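Local coordinates for oxidoreductase, FMN-binding (Shewanella oneidensis, PDB 2GQ9), which binds flavin mononucleotide and probably acts as an NAD(P)H-dependent oxidoreductase on CH-CH groups, at residues A[238-243]-A[272-277]; A[181-186]-A[233-238]. One frame throughout, in Å; residues are numbered along the deposited sequence.

Overall arrangement
Both contacts lie at the ends of neighbouring strands of the eight-stranded parallel barrel and in the loops that follow, and both reach FMN and p-hydroxybenzaldehyde. Contact 2 is the deeper: it joins the ends of strands 177-181 and 230-234, all its touching residues are buried, and H181, N184 and R233 turn to the flavin or the ligand. Contact 1, farther from the centre of the chain and only partly buried, joins the loops after strands 230-234 and 266-270 through one aspartate on backbone N-H groups, with a leucine-tryptophan contact beside it. T238 belongs to both, and D273 of contact 1 packs on N184 of contact 2.

Contact 1: residues A[238-243]-A[272-277]; sequences TTLNGT and VDWDDA. With FMN (flavin mononucleotide), chain C; HBA (p-hydroxybenzaldehyde), chain D.
D276 reaches across to the chain at T239 and L240, and its carboxylate is the polar centre of this loop-to-loop contact. With CG anti to the backbone N (chi1 -176°), the side chain extends toward 238-243. T239 N gives D276 OD2 a nearly straight hydrogen bond of 2.9 Å, arriving on the syn side and 24° out of the carboxylate plane. L240 N adds a weak, bent one to the same oxygen. Packing is close around T238, whose CG2 sits 3.4 Å from D276 O. That carbonyl also accepts from D273 N, while D276 N donates back to D273 O to close the type II' turn 273-276, so the methyl rests at the base of the turn. It is close again where L240 CD2 meets the edge of the W274 indole at CD1, 3.3 Å away, although L240 as a residue is exposed. Farther along the same edge, at the benzo ring, W274 CZ2 lies 3.3 Å from HBA O1', in the ring plane. The looser side is marked by a water that joins T239 OG1 to D276 OD1, accepting from the hydroxyl and donating to the carboxylate. One carboxylate thus holds the start of the 239-242 turn by one good and one weak N-H bond and a water, its negative charge probably stabilised by these donors, while the adjoining tryptophan borders the ligand pocket.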
ATOM      1  N   THR A 238      -2.248  -9.819  -9.933  1.00 19.80           N
ATOM      2  CA  THR A 238      -2.835  -8.726 -10.693  1.00 20.73           C
ATOM      3  C   THR A 238      -1.777  -8.176 -11.643  1.00 22.11           C
ATOM      4  O   THR A 238      -0.584  -8.387 -11.436  1.00 24.76           O
ATOM      5  CB  THR A 238      -3.365  -7.624  -9.763  1.00 21.01           C
ATOM      6  OG1 THR A 238      -2.348  -7.261  -8.824  1.00 21.89           O
ATOM      7  CG2 THR A 238      -4.595  -8.125  -9.009  1.00 22.59           C
ATOM      8  N   THR A 239      -2.212  -7.468 -12.678  1.00 24.65           N
ATOM      9  CA  THR A 239      -1.280  -6.934 -13.668  1.00 29.71           C
ATOM     10  C   THR A 239      -1.718  -5.586 -14.235  1.00 34.95           C
ATOM     11  O   THR A 239      -1.074  -5.047 -15.136  1.00 37.49           O
ATOM     12  CB  THR A 239      -1.149  -7.916 -14.848  1.00 27.94           C
ATOM     13  OG1 THR A 239      -2.454  -8.196 -15.362  1.00 30.50           O
ATOM     14  CG2 THR A 239      -0.496  -9.223 -14.406  1.00 27.23           C
ATOM     15  N   LEU A 240      -2.804  -5.043 -13.700  1.00 39.47           N
ATOM     16  CA  LEU A 240      -3.371  -3.780 -14.167  1.00 43.05           C
ATOM     17  C   LEU A 240      -2.412  -2.630 -14.500  1.00 42.65           C
ATOM     18  O   LEU A 240      -2.629  -1.918 -15.484  1.00 41.45           O
ATOM     19  CB  LEU A 240      -4.421  -3.283 -13.167  1.00 43.03           C
ATOM     20  CG  LEU A 240      -5.268  -2.089 -13.620  1.00 45.89           C
ATOM     21  CD1 LEU A 240      -6.007  -2.433 -14.910  1.00 45.79           C
ATOM     22  CD2 LEU A 240      -6.261  -1.727 -12.527  1.00 47.09           C
ATOM     23  N   ASN A 241      -1.366  -2.436 -13.696  1.00 39.93           N
ATOM     24  CA  ASN A 241      -0.425  -1.343 -13.954  1.00 40.81           C
ATOM     25  C   ASN A 241       0.729  -1.667 -14.910  1.00 39.92           C
ATOM     26  O   ASN A 241       1.683  -0.900 -15.029  1.00 39.61           O
ATOM     27  CB  ASN A 241       0.123  -0.794 -12.631  1.00 42.40           C
ATOM     28  CG  ASN A 241      -0.613   0.457 -12.174  1.00 41.74           C
ATOM     29  OD1 ASN A 241      -0.563   0.830 -11.003  1.00 41.37           O
ATOM     30  ND2 ASN A 241      -1.286   1.121 -13.105  1.00 40.60           N
ATOM     31  N   GLY A 242       0.644  -2.804 -15.591  1.00 39.56           N
ATOM     32  CA  GLY A 242       1.681  -3.153 -16.545  1.00 35.83           C
ATOM     33  C   GLY A 242       2.711  -4.195 -16.156  1.00 34.02           C
ATOM     34  O   GLY A 242       3.499  -4.613 -17.005  1.00 34.90           O
ATOM     35  N   THR A 243       2.735  -4.616 -14.895  1.00 30.99           N
ATOM     36  CA  THR A 243       3.710  -5.617 -14.487  1.00 31.22           C
ATOM     37  C   THR A 243       3.136  -7.015 -14.573  1.00 33.72           C
ATOM     38  O   THR A 243       2.057  -7.294 -14.052  1.00 34.58           O
ATOM     39  CB  THR A 243       4.221  -5.397 -13.045  1.00 27.78           C
ATOM     40  OG1 THR A 243       3.117  -5.427 -12.132  1.00 32.61           O
ATOM     41  CG2 THR A 243       4.948  -4.063 -12.936  1.00 31.52           C
ATOM     42  N   VAL A 272      -6.991  -8.006  -5.469  1.00 16.35           N
ATOM     43  CA  VAL A 272      -7.764  -7.380  -6.524  1.00 23.95           C
ATOM     44  C   VAL A 272      -7.335  -5.931  -6.638  1.00 29.29           C
ATOM     45  O   VAL A 272      -7.032  -5.281  -5.638  1.00 30.28           O
ATOM     46  CB  VAL A 272      -9.280  -7.434  -6.207  1.00 23.93           C
ATOM     47  CG1 VAL A 272     -10.072  -6.660  -7.260  1.00 21.00           C
ATOM     48  CG2 VAL A 272      -9.743  -8.883  -6.138  1.00 19.97           C
ATOM     49  N   ASP A 273      -7.287  -5.440  -7.869  1.00 33.72           N
ATOM     50  CA  ASP A 273      -6.932  -4.055  -8.123  1.00 35.37           C
ATOM     51  C   ASP A 273      -8.012  -3.582  -9.085  1.00 37.43           C
ATOM     52  O   ASP A 273      -7.973  -3.894 -10.275  1.00 33.91           O
ATOM     53  CB  ASP A 273      -5.542  -3.962  -8.755  1.00 38.17           C
ATOM     54  CG  ASP A 273      -4.913  -2.589  -8.578  1.00 41.77           C
ATOM     55  OD1 ASP A 273      -5.086  -1.995  -7.488  1.00 36.04           O
ATOM     56  OD2 ASP A 273      -4.236  -2.113  -9.516  1.00 41.00           O
ATOM     57  N   TRP A 274      -8.989  -2.857  -8.546  1.00 36.07           N
ATOM     58  CA  TRP A 274     -10.118  -2.364  -9.328  1.00 38.44           C
ATOM     59  C   TRP A 274     -10.933  -3.559  -9.807  1.00 38.89           C
ATOM     60  O   TRP A 274     -11.462  -4.312  -8.986  1.00 38.08           O
ATOM     61  CB  TRP A 274      -9.626  -1.522 -10.505  1.00 37.78           C
ATOM     62  CG  TRP A 274      -8.953  -0.278 -10.043  1.00 43.82           C
ATOM     63  CD1 TRP A 274      -7.619   0.016 -10.115  1.00 41.85           C
ATOM     64  CD2 TRP A 274      -9.572   0.824  -9.371  1.00 44.28           C
ATOM     65  NE1 TRP A 274      -7.371   1.234  -9.526  1.00 43.88           N
ATOM     66  CE2 TRP A 274      -8.553   1.753  -9.060  1.00 44.71           C
ATOM     67  CE3 TRP A 274     -10.893   1.119  -8.997  1.00 43.82           C
ATOM     68  CZ2 TRP A 274      -8.811   2.955  -8.394  1.00 41.14           C
ATOM     69  CZ3 TRP A 274     -11.149   2.316  -8.333  1.00 40.56           C
ATOM     70  CH2 TRP A 274     -10.112   3.217  -8.041  1.00 40.85           C
ATOM     71  N   ASP A 275     -11.040  -3.741 -11.121  1.00 38.69           N
ATOM     72  CA  ASP A 275     -11.787  -4.877 -11.651  1.00 41.31           C
ATOM     73  C   ASP A 275     -10.861  -5.994 -12.140  1.00 39.17           C
ATOM     74  O   ASP A 275     -11.280  -6.912 -12.848  1.00 39.06           O
ATOM     75  CB  ASP A 275     -12.761  -4.426 -12.753  1.00 47.70           C
ATOM     76  CG  ASP A 275     -12.161  -3.400 -13.697  1.00 56.23           C
ATOM     77  OD1 ASP A 275     -11.418  -2.509 -13.232  1.00 61.65           O
ATOM     78  OD2 ASP A 275     -12.457  -3.472 -14.910  1.00 59.49           O
ATOM     79  N   ASP A 276      -9.598  -5.908 -11.737  1.00 34.78           N
ATOM     80  CA  ASP A 276      -8.594  -6.908 -12.078  1.00 35.54           C
ATOM     81  C   ASP A 276      -8.600  -7.887 -10.904  1.00 38.58           C
ATOM     82  O   ASP A 276      -7.860  -7.712  -9.933  1.00 35.75           O
ATOM     83  CB  ASP A 276      -7.217  -6.245 -12.202  1.00 37.27           C
ATOM     84  CG  ASP A 276      -6.132  -7.208 -12.663  1.00 37.67           C
ATOM     85  OD1 ASP A 276      -6.388  -8.429 -12.711  1.00 33.88           O
ATOM     86  OD2 ASP A 276      -5.015  -6.736 -12.970  1.00 36.74           O
ATOM     87  N   ALA A 277      -9.458  -8.901 -10.985  1.00 35.93           N
ATOM     88  CA  ALA A 277      -9.570  -9.896  -9.920  1.00 36.79           C
ATOM     89  C   ALA A 277      -9.270 -11.291 -10.447  1.00 35.56           C
ATOM     90  O   ALA A 277     -10.183 -12.054 -10.762  1.00 35.13           O
ATOM     91  CB  ALA A 277     -10.971  -9.857  -9.316  1.00 33.91           C
TER
HETATM   92  N1  FMN C 401      -3.476   0.084  -2.953  1.00 12.68           N
HETATM   93  C2  FMN C 401      -2.180   0.432  -2.513  1.00 11.55           C
HETATM   94  O2  FMN C 401      -1.352  -0.393  -2.276  1.00 13.50           O
HETATM   95  N3  FMN C 401      -1.908   1.838  -2.313  1.00 12.35           N
HETATM   96  C4  FMN C 401      -2.774   2.876  -2.520  1.00 12.96           C
HETATM   97  O4  FMN C 401      -2.411   4.031  -2.414  1.00 13.46           O
HETATM   98  C4A FMN C 401      -4.098   2.529  -3.090  1.00 10.56           C
HETATM   99  N5  FMN C 401      -4.923   3.503  -3.613  1.00 14.80           N
HETATM  100  C5A FMN C 401      -6.216   3.136  -3.895  1.00 12.89           C
HETATM  101  C6  FMN C 401      -7.208   4.203  -4.194  1.00 13.52           C
HETATM  102  C7  FMN C 401      -8.618   3.902  -4.364  1.00 12.16           C
HETATM  103  C7M FMN C 401      -9.601   5.050  -4.558  1.00 14.11           C
HETATM  104  C8  FMN C 401      -9.042   2.505  -4.338  1.00 14.03           C
HETATM  105  C8M FMN C 401     -10.545   2.110  -4.451  1.00 14.84           C
HETATM  106  C9  FMN C 401      -8.066   1.466  -4.099  1.00 12.28           C
HETATM  107  C9A FMN C 401      -6.691   1.746  -3.894  1.00 13.00           C
HETATM  108  N10 FMN C 401      -5.669   0.769  -3.536  1.00 14.90           N
HETATM  109  C10 FMN C 401      -4.353   1.049  -3.219  1.00 12.52           C
HETATM  110  C1' FMN C 401      -6.076  -0.688  -3.558  1.00 13.14           C
HETATM  111  C2' FMN C 401      -6.729  -1.052  -2.233  1.00 13.09           C
HETATM  112  O2' FMN C 401      -5.834  -0.963  -1.118  1.00 12.29           O
HETATM  113  C3' FMN C 401      -7.362  -2.448  -2.225  1.00 12.74           C
HETATM  114  O3' FMN C 401      -6.337  -3.457  -2.316  1.00 12.83           O
HETATM  115  C4' FMN C 401      -8.349  -2.635  -3.373  1.00 13.15           C
HETATM  116  O4' FMN C 401      -9.319  -1.538  -3.423  1.00 14.17           O
HETATM  117  C5' FMN C 401      -9.081  -3.961  -3.323  1.00 17.59           C
HETATM  118  O5' FMN C 401      -9.961  -4.044  -2.151  1.00 14.12           O
HETATM  119  P   FMN C 401     -11.526  -3.769  -2.203  1.00 13.63           P
HETATM  120  O1P FMN C 401     -11.770  -2.322  -2.484  1.00 10.88           O
HETATM  121  O2P FMN C 401     -12.110  -4.716  -3.235  1.00 13.72           O
HETATM  122  O3P FMN C 401     -12.008  -4.134  -0.777  1.00 13.69           O
HETATM  123  C1' HBA D2760      -4.952   4.810  -7.281  1.00 23.00           C
HETATM  124  O1' HBA D2760      -6.026   4.537  -7.776  1.00 32.59           O
HETATM  125  C1  HBA D2760      -4.049   3.743  -6.824  1.00 21.11           C
HETATM  126  C2  HBA D2760      -2.792   4.072  -6.233  1.00 20.02           C
HETATM  127  C3  HBA D2760      -1.923   3.039  -5.863  1.00 17.19           C
HETATM  128  C4  HBA D2760      -2.293   1.689  -6.076  1.00 21.62           C
HETATM  129  C5  HBA D2760      -3.549   1.321  -6.631  1.00 16.17           C
HETATM  130  C6  HBA D2760      -4.409   2.362  -6.972  1.00 22.56           C
HETATM  131  O4  HBA D2760      -1.567   0.735  -5.453  1.00 15.15           O
HETATM  132  O   HOH W   1      -4.228 -10.166 -13.818  1.00 36.18           O

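Contact 2: residues A[181-186]-A[233-238]; sequences HAANGY and RLAPLT. With FMN (flavin mononucleotide), chain C; HBA (p-hydroxybenzaldehyde), chain D.
This is a buried junction of adjacent parallel strands, where 177-181 and 230-234 run out into loops beside the flavin of the TIM barrel. H181 and R233 pair in parallel register, and A182 N donates to R233 O over 3.0 Å, in the carbonyl plane. A182 CB touches L234 CD2 at the strand end, and past it A183 CB rests against A235 CB at 3.6 Å. Water continues the join, one molecule linking A182 O to A235 N and another N184 OD1 to T238 OG1. R233, extended from CG to NE, carries its guanidinium to FMN: NH1 donates to the flavin O2 at 2.9 Å and to the ribityl O2', while NH2 binds O3' at 2.7 Å. H181 sets one ring face against FMN O2, and its NE2 shares a 2.8 Å hydrogen bond with HBA O4. A183 N donates to H181 ND1, tilted 21° from the ring plane, which helps fix the imidazole's rotation. N184 ND2 gives HBA O4 a nearly straight bond of 2.7 Å (170°); CG beside the backbone N (chi1 -54°) brings the amide to that oxygen. Y186 turns its ring edge to HBA O4, with CE1 3.3 Å away. The ligand oxygen is therefore held by a bond from N184 and one shared with H181; the N184 N-H, at least, could stabilise negative charge on it, while R233 would draw electron density toward the flavin's O2 end.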
ATOM      1  N   HIS A 181       5.264  -0.441  -0.216  1.00 14.60           N
ATOM      2  CA  HIS A 181       4.409  -0.702  -1.364  1.00 15.01           C
ATOM      3  C   HIS A 181       5.256  -1.380  -2.432  1.00 17.00           C
ATOM      4  O   HIS A 181       5.971  -0.713  -3.182  1.00 17.53           O
ATOM      5  CB  HIS A 181       3.820   0.590  -1.944  1.00 14.21           C
ATOM      6  CG  HIS A 181       2.672   0.351  -2.885  1.00 15.26           C
ATOM      7  ND1 HIS A 181       2.387  -0.895  -3.404  1.00 17.93           N
ATOM      8  CD2 HIS A 181       1.717   1.185  -3.364  1.00 14.27           C
ATOM      9  CE1 HIS A 181       1.306  -0.819  -4.161  1.00 12.09           C
ATOM     10  NE2 HIS A 181       0.878   0.431  -4.154  1.00 12.56           N
ATOM     11  N   ALA A 182       5.183  -2.704  -2.498  1.00 15.65           N
ATOM     12  CA  ALA A 182       5.946  -3.449  -3.496  1.00 14.32           C
ATOM     13  C   ALA A 182       4.955  -4.127  -4.421  1.00 17.02           C
ATOM     14  O   ALA A 182       5.256  -5.144  -5.054  1.00 15.71           O
ATOM     15  CB  ALA A 182       6.829  -4.486  -2.816  1.00 15.28           C
ATOM     16  N   ALA A 183       3.773  -3.529  -4.514  1.00 17.30           N
ATOM     17  CA  ALA A 183       2.704  -4.074  -5.330  1.00 15.81           C
ATOM     18  C   ALA A 183       2.217  -3.151  -6.432  1.00 15.56           C
ATOM     19  O   ALA A 183       2.815  -2.116  -6.739  1.00 17.91           O
ATOM     20  CB  ALA A 183       1.514  -4.453  -4.426  1.00 17.06           C
ATOM     21  N   ASN A 184       1.102  -3.570  -7.012  1.00 16.76           N
ATOM     22  CA  ASN A 184       0.387  -2.875  -8.063  1.00 18.02           C
ATOM     23  C   ASN A 184       1.186  -2.201  -9.167  1.00 19.16           C
ATOM     24  O   ASN A 184       0.835  -1.120  -9.644  1.00 18.00           O
ATOM     25  CB  ASN A 184      -0.610  -1.913  -7.414  1.00 16.88           C
ATOM     26  CG  ASN A 184      -1.516  -2.637  -6.425  1.00 16.82           C
ATOM     27  OD1 ASN A 184      -1.626  -3.864  -6.469  1.00 17.09           O
ATOM     28  ND2 ASN A 184      -2.169  -1.892  -5.542  1.00 16.12           N
ATOM     29  N   GLY A 185       2.249  -2.877  -9.585  1.00 21.04           N
ATOM     30  CA  GLY A 185       3.067  -2.388 -10.678  1.00 22.67           C
ATOM     31  C   GLY A 185       3.942  -1.179 -10.453  1.00 18.78           C
ATOM     32  O   GLY A 185       4.337  -0.527 -11.417  1.00 21.20           O
ATOM     33  N   TYR A 186       4.246  -0.864  -9.200  1.00 15.63           N
ATOM     34  CA  TYR A 186       5.099   0.275  -8.918  1.00 18.35           C
ATOM     35  C   TYR A 186       6.588  -0.107  -8.897  1.00 18.85           C
ATOM     36  O   TYR A 186       6.936  -1.217  -9.306  1.00 22.75           O
ATOM     37  CB  TYR A 186       4.602   0.963  -7.641  1.00 16.84           C
ATOM     38  CG  TYR A 186       3.239   1.578  -7.907  1.00 15.84           C
ATOM     39  CD1 TYR A 186       2.097   1.127  -7.250  1.00 17.30           C
ATOM     40  CD2 TYR A 186       3.082   2.553  -8.898  1.00 17.26           C
ATOM     41  CE1 TYR A 186       0.838   1.625  -7.579  1.00 17.72           C
ATOM     42  CE2 TYR A 186       1.824   3.058  -9.232  1.00 19.52           C
ATOM     43  CZ  TYR A 186       0.704   2.585  -8.568  1.00 18.59           C
ATOM     44  OH  TYR A 186      -0.545   3.054  -8.903  1.00 17.59           O
ATOM     45  N   ARG A 233       3.689  -4.959   1.072  1.00 11.08           N
ATOM     46  CA  ARG A 233       2.536  -5.328   0.262  1.00 14.86           C
ATOM     47  C   ARG A 233       2.972  -5.844  -1.107  1.00 13.65           C
ATOM     48  O   ARG A 233       3.812  -5.232  -1.768  1.00 13.53           O
ATOM     49  CB  ARG A 233       1.588  -4.136   0.079  1.00 13.36           C
ATOM     50  CG  ARG A 233       0.202  -4.590  -0.360  1.00 13.75           C
ATOM     51  CD  ARG A 233      -0.813  -3.467  -0.536  1.00 14.94           C
ATOM     52  NE  ARG A 233      -2.153  -4.000  -0.284  1.00 13.49           N
ATOM     53  CZ  ARG A 233      -3.291  -3.493  -0.748  1.00 13.18           C
ATOM     54  NH1 ARG A 233      -3.289  -2.425  -1.513  1.00  9.40           N
ATOM     55  NH2 ARG A 233      -4.445  -4.059  -0.420  1.00 12.91           N
ATOM     56  N   LEU A 234       2.397  -6.971  -1.523  1.00 13.21           N
ATOM     57  CA  LEU A 234       2.706  -7.571  -2.823  1.00 14.28           C
ATOM     58  C   LEU A 234       1.422  -7.791  -3.622  1.00 17.51           C
ATOM     59  O   LEU A 234       0.326  -7.819  -3.058  1.00 17.55           O
ATOM     60  CB  LEU A 234       3.406  -8.921  -2.631  1.00 13.69           C
ATOM     61  CG  LEU A 234       4.723  -8.925  -1.854  1.00 14.71           C
ATOM     62  CD1 LEU A 234       5.183 -10.363  -1.645  1.00 15.14           C
ATOM     63  CD2 LEU A 234       5.781  -8.124  -2.622  1.00 12.75           C
ATOM     64  N   ALA A 235       1.561  -7.945  -4.935  1.00 17.39           N
ATOM     65  CA  ALA A 235       0.423  -8.193  -5.817  1.00 15.93           C
ATOM     66  C   ALA A 235       0.881  -9.293  -6.775  1.00 19.07           C
ATOM     67  O   ALA A 235       1.260  -9.031  -7.915  1.00 20.63           O
ATOM     68  CB  ALA A 235       0.058  -6.937  -6.584  1.00 17.43           C
ATOM     69  N   PRO A 236       0.849 -10.546  -6.313  1.00 18.33           N
ATOM     70  CA  PRO A 236       1.272 -11.695  -7.115  1.00 20.05           C
ATOM     71  C   PRO A 236       0.604 -11.893  -8.470  1.00 25.23           C
ATOM     72  O   PRO A 236       1.287 -12.071  -9.483  1.00 23.74           O
ATOM     73  CB  PRO A 236       1.002 -12.881  -6.189  1.00 22.42           C
ATOM     74  CG  PRO A 236       1.094 -12.286  -4.822  1.00 21.89           C
ATOM     75  CD  PRO A 236       0.370 -10.987  -4.992  1.00 19.81           C
ATOM     76  N   LEU A 237      -0.727 -11.855  -8.489  1.00 23.86           N
ATOM     77  CA  LEU A 237      -1.472 -12.130  -9.715  1.00 21.71           C
ATOM     78  C   LEU A 237      -2.096 -11.001 -10.516  1.00 26.49           C
ATOM     79  O   LEU A 237      -2.449 -11.202 -11.675  1.00 28.83           O
ATOM     80  CB  LEU A 237      -2.541 -13.180  -9.406  1.00 22.11           C
ATOM     81  CG  LEU A 237      -1.992 -14.413  -8.686  1.00 19.13           C
ATOM     82  CD1 LEU A 237      -3.124 -15.373  -8.350  1.00 25.95           C
ATOM     83  CD2 LEU A 237      -0.960 -15.099  -9.572  1.00 21.71           C
ATOM     84  N   THR A 238      -2.248  -9.819  -9.933  1.00 19.80           N
ATOM     85  CA  THR A 238      -2.835  -8.726 -10.693  1.00 20.73           C
ATOM     86  C   THR A 238      -1.777  -8.176 -11.643  1.00 22.11           C
ATOM     87  O   THR A 238      -0.584  -8.387 -11.436  1.00 24.76           O
ATOM     88  CB  THR A 238      -3.365  -7.624  -9.763  1.00 21.01           C
ATOM     89  OG1 THR A 238      -2.348  -7.261  -8.824  1.00 21.89           O
ATOM     90  CG2 THR A 238      -4.595  -8.125  -9.009  1.00 22.59           C
TER
HETATM   91  N1  FMN C 401      -3.476   0.084  -2.953  1.00 12.68           N
HETATM   92  C2  FMN C 401      -2.180   0.432  -2.513  1.00 11.55           C
HETATM   93  O2  FMN C 401      -1.352  -0.393  -2.276  1.00 13.50           O
HETATM   94  N3  FMN C 401      -1.908   1.838  -2.313  1.00 12.35           N
HETATM   95  C4  FMN C 401      -2.774   2.876  -2.520  1.00 12.96           C
HETATM   96  O4  FMN C 401      -2.411   4.031  -2.414  1.00 13.46           O
HETATM   97  C4A FMN C 401      -4.098   2.529  -3.090  1.00 10.56           C
HETATM   98  N5  FMN C 401      -4.923   3.503  -3.613  1.00 14.80           N
HETATM   99  C5A FMN C 401      -6.216   3.136  -3.895  1.00 12.89           C
HETATM  100  C6  FMN C 401      -7.208   4.203  -4.194  1.00 13.52           C
HETATM  101  C7  FMN C 401      -8.618   3.902  -4.364  1.00 12.16           C
HETATM  102  C7M FMN C 401      -9.601   5.050  -4.558  1.00 14.11           C
HETATM  103  C8  FMN C 401      -9.042   2.505  -4.338  1.00 14.03           C
HETATM  104  C8M FMN C 401     -10.545   2.110  -4.451  1.00 14.84           C
HETATM  105  C9  FMN C 401      -8.066   1.466  -4.099  1.00 12.28           C
HETATM  106  C9A FMN C 401      -6.691   1.746  -3.894  1.00 13.00           C
HETATM  107  N10 FMN C 401      -5.669   0.769  -3.536  1.00 14.90           N
HETATM  108  C10 FMN C 401      -4.353   1.049  -3.219  1.00 12.52           C
HETATM  109  C1' FMN C 401      -6.076  -0.688  -3.558  1.00 13.14           C
HETATM  110  C2' FMN C 401      -6.729  -1.052  -2.233  1.00 13.09           C
HETATM  111  O2' FMN C 401      -5.834  -0.963  -1.118  1.00 12.29           O
HETATM  112  C3' FMN C 401      -7.362  -2.448  -2.225  1.00 12.74           C
HETATM  113  O3' FMN C 401      -6.337  -3.457  -2.316  1.00 12.83           O
HETATM  114  C4' FMN C 401      -8.349  -2.635  -3.373  1.00 13.15           C
HETATM  115  O4' FMN C 401      -9.319  -1.538  -3.423  1.00 14.17           O
HETATM  116  C5' FMN C 401      -9.081  -3.961  -3.323  1.00 17.59           C
HETATM  117  O5' FMN C 401      -9.961  -4.044  -2.151  1.00 14.12           O
HETATM  118  P   FMN C 401     -11.526  -3.769  -2.203  1.00 13.63           P
HETATM  119  O1P FMN C 401     -11.770  -2.322  -2.484  1.00 10.88           O
HETATM  120  O2P FMN C 401     -12.110  -4.716  -3.235  1.00 13.72           O
HETATM  121  O3P FMN C 401     -12.008  -4.134  -0.777  1.00 13.69           O
HETATM  122  C1' HBA D2760      -4.952   4.810  -7.281  1.00 23.00           C
HETATM  123  O1' HBA D2760      -6.026   4.537  -7.776  1.00 32.59           O
HETATM  124  C1  HBA D2760      -4.049   3.743  -6.824  1.00 21.11           C
HETATM  125  C2  HBA D2760      -2.792   4.072  -6.233  1.00 20.02           C
HETATM  126  C3  HBA D2760      -1.923   3.039  -5.863  1.00 17.19           C
HETATM  127  C4  HBA D2760      -2.293   1.689  -6.076  1.00 21.62           C
HETATM  128  C5  HBA D2760      -3.549   1.321  -6.631  1.00 16.17           C
HETATM  129  C6  HBA D2760      -4.409   2.362  -6.972  1.00 22.56           C
HETATM  130  O4  HBA D2760      -1.567   0.735  -5.453  1.00 15.15           O
HETATM  131  O   HOH W   2       4.075  -7.420  -6.130  1.00 18.18           O
HETATM  132  O   HOH W   3      -3.429  -5.969  -6.776  1.00 20.40           O